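Local coordinates for PPC domain-containing protein (Archaeoglobus fulgidus, PDB 2H6L) that is of unknown function but binds zinc through a cluster of histidines and belongs to the PPC domain family, at residues A[45-50]-A[109-114]. Sequence-based numbering, arbitrary orientation.
Sequences AVRSAV and EVFACE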
loop_
_atom_site.group_PDB
_atom_site.type_symbol
_atom_site.label_atom_id
_atom_site.label_comp_id
_atom_site.label_asym_id
_atom_site.label_seq_id
_atom_site.Cartn_x
_atom_site.Cartn_y
_atom_site.Cartn_z
ATOM N N ALA A 45 9.329 11.452 0.871
ATOM C CA ALA A 45 8.948 12.738 0.308
ATOM C C ALA A 45 9.733 13.009 -0.967
ATOM O O ALA A 45 10.832 12.493 -1.147
ATOM C CB ALA A 45 9.196 13.851 1.326
ATOM N N VAL A 46 9.157 13.835 -1.833
ATOM C CA VAL A 46 9.774 14.193 -3.105
ATOM C C VAL A 46 9.825 15.708 -3.254
ATOM O O VAL A 46 9.037 16.426 -2.640
ATOM C CB VAL A 46 8.976 13.613 -4.300
ATOM C CG1 VAL A 46 8.896 12.095 -4.194
ATOM C CG2 VAL A 46 7.587 14.210 -4.331
ATOM N N ARG A 47 10.747 16.186 -4.083
ATOM C CA ARG A 47 10.904 17.617 -4.332
ATOM C C ARG A 47 10.012 18.075 -5.485
ATOM O O ARG A 47 9.712 19.261 -5.625
ATOM C CB ARG A 47 12.369 17.925 -4.651
ATOM C CG ARG A 47 13.354 17.360 -3.620
ATOM C CD ARG A 47 14.761 17.885 -3.892
ATOM N NE ARG A 47 14.839 19.333 -3.706
ATOM C CZ ARG A 47 15.716 20.119 -4.322
ATOM N NH1 ARG A 47 16.594 19.600 -5.173
ATOM N NH2 ARG A 47 15.715 21.428 -4.088
ATOM N N SER A 48 9.595 17.127 -6.316
ATOM C CA SER A 48 8.722 17.434 -7.445
ATOM C C SER A 48 8.302 16.127 -8.087
ATOM O O SER A 48 8.798 15.066 -7.723
ATOM C CB SER A 48 9.452 18.286 -8.480
ATOM O OG SER A 48 10.518 17.551 -9.061
ATOM N N ALA A 49 7.407 16.197 -9.062
ATOM C CA ALA A 49 6.963 14.974 -9.693
ATOM C C ALA A 49 6.123 15.203 -10.925
ATOM O O ALA A 49 5.682 16.318 -11.206
ATOM C CB ALA A 49 6.166 14.148 -8.681
ATOM N N VAL A 50 5.921 14.121 -11.667
ATOM C CA VAL A 50 5.078 14.138 -12.846
ATOM C C VAL A 50 4.185 12.913 -12.733
ATOM O O VAL A 50 4.665 11.783 -12.706
ATOM C CB VAL A 50 5.888 14.061 -14.158
ATOM C CG1 VAL A 50 4.927 13.993 -15.348
ATOM C CG2 VAL A 50 6.793 15.293 -14.293
ATOM N N GLU A 109 11.456 13.530 -8.276
ATOM C CA GLU A 109 12.783 13.835 -7.773
ATOM C C GLU A 109 12.713 13.469 -6.304
ATOM O O GLU A 109 11.835 13.936 -5.587
ATOM C CB GLU A 109 13.083 15.317 -7.925
ATOM C CG GLU A 109 14.524 15.678 -7.643
ATOM C CD GLU A 109 14.791 17.152 -7.855
ATOM O OE1 GLU A 109 14.339 17.689 -8.891
ATOM O OE2 GLU A 109 15.455 17.771 -6.993
ATOM N N VAL A 110 13.635 12.626 -5.861
ATOM C CA VAL A 110 13.652 12.193 -4.472
ATOM C C VAL A 110 14.218 13.190 -3.454
ATOM O O VAL A 110 15.229 13.858 -3.709
ATOM C CB VAL A 110 14.459 10.897 -4.325
ATOM C CG1 VAL A 110 14.624 10.554 -2.850
ATOM C CG2 VAL A 110 13.772 9.771 -5.064
ATOM N N PHE A 111 13.552 13.278 -2.301
ATOM C CA PHE A 111 14.022 14.108 -1.202
ATOM C C PHE A 111 14.571 13.071 -0.226
ATOM O O PHE A 111 15.751 13.094 0.142
ATOM C CB PHE A 111 12.889 14.883 -0.532
ATOM C CG PHE A 111 13.348 15.711 0.643
ATOM C CD1 PHE A 111 14.114 16.859 0.447
ATOM C CD2 PHE A 111 13.082 15.304 1.942
ATOM C CE1 PHE A 111 14.609 17.586 1.523
ATOM C CE2 PHE A 111 13.574 16.023 3.036
ATOM C CZ PHE A 111 14.342 17.167 2.825
ATOM N N ALA A 112 13.692 12.155 0.176
ATOM C CA ALA A 112 14.030 11.043 1.062
ATOM C C ALA A 112 13.021 9.951 0.733
ATOM O O ALA A 112 11.809 10.163 0.841
ATOM C CB ALA A 112 13.913 11.452 2.531
ATOM N N CYS A 113 13.516 8.789 0.320
ATOM C CA CYS A 113 12.630 7.694 -0.048
ATOM C C CYS A 113 13.119 6.334 0.424
ATOM O O CYS A 113 14.263 5.962 0.202
ATOM C CB CYS A 113 12.445 7.674 -1.568
ATOM S SG CYS A 113 11.200 6.505 -2.158
ATOM N N GLU A 114 12.232 5.602 1.088
ATOM C CA GLU A 114 12.534 4.276 1.596
ATOM C C GLU A 114 11.611 3.344 0.822
ATOM O O GLU A 114 10.389 3.434 0.915
ATOM C CB GLU A 114 12.271 4.231 3.109
ATOM C CG GLU A 114 13.013 5.356 3.849
ATOM C CD GLU A 114 12.783 5.400 5.365
ATOM O OE1 GLU A 114 11.729 4.940 5.848
ATOM O OE2 GLU A 114 13.665 5.928 6.075
#
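A45 faces both F111 and A112 in a classic beta bulge, where strand 45-55 runs antiparallel to the chain leaving strand 99-110 for strand 113-119. This corner of the PPC domain illustrates how a bulge lets one backbone carbonyl serve two consecutive amides while the chain turns a corner between strands 99-110 and 113-119.

The backbone bonds set the register. A45 O accepts from F111 N at 3.1 Å and from A112 N at 3.2 Å, both donors approaching from the same face of the carbonyl plane. A45 N answers with a nearly linear bond to A112 O (2.8 Å, 164°). Beyond the one-residue shift, V46 pairs with V110 as a non-hydrogen-bonded pair, and R47 N then donates to E109 O.

The charged contact lies over the corner at R47. The extended side chain of E109 crosses that of R47 at a slant, CG anti to the backbone N (chi1 -170°), bringing OE2 to 2.8 Å from R47 NH1 in a salt bridge. The hydrogen bond within it is weak and strongly bent, and the guanidinium and carboxylate planes stand 78° apart, so the pair is not a flat, two-pronged one. Cut back to an alanine, R47 would probably leave the E109 carboxylate without this partner.

Side chains also pack around the bulge. The methyl of A45 meets F111 CD2 obliquely at 4.2 Å. Q56 of the second subunit packs on A45, R47 and F111, bringing the subunit interface to this corner. Within the chain, V46 rests on L70, I72 and A108. At the edge of the phenyl ring, near its plane, R47 CG comes within 4.2 Å of F111 CD1.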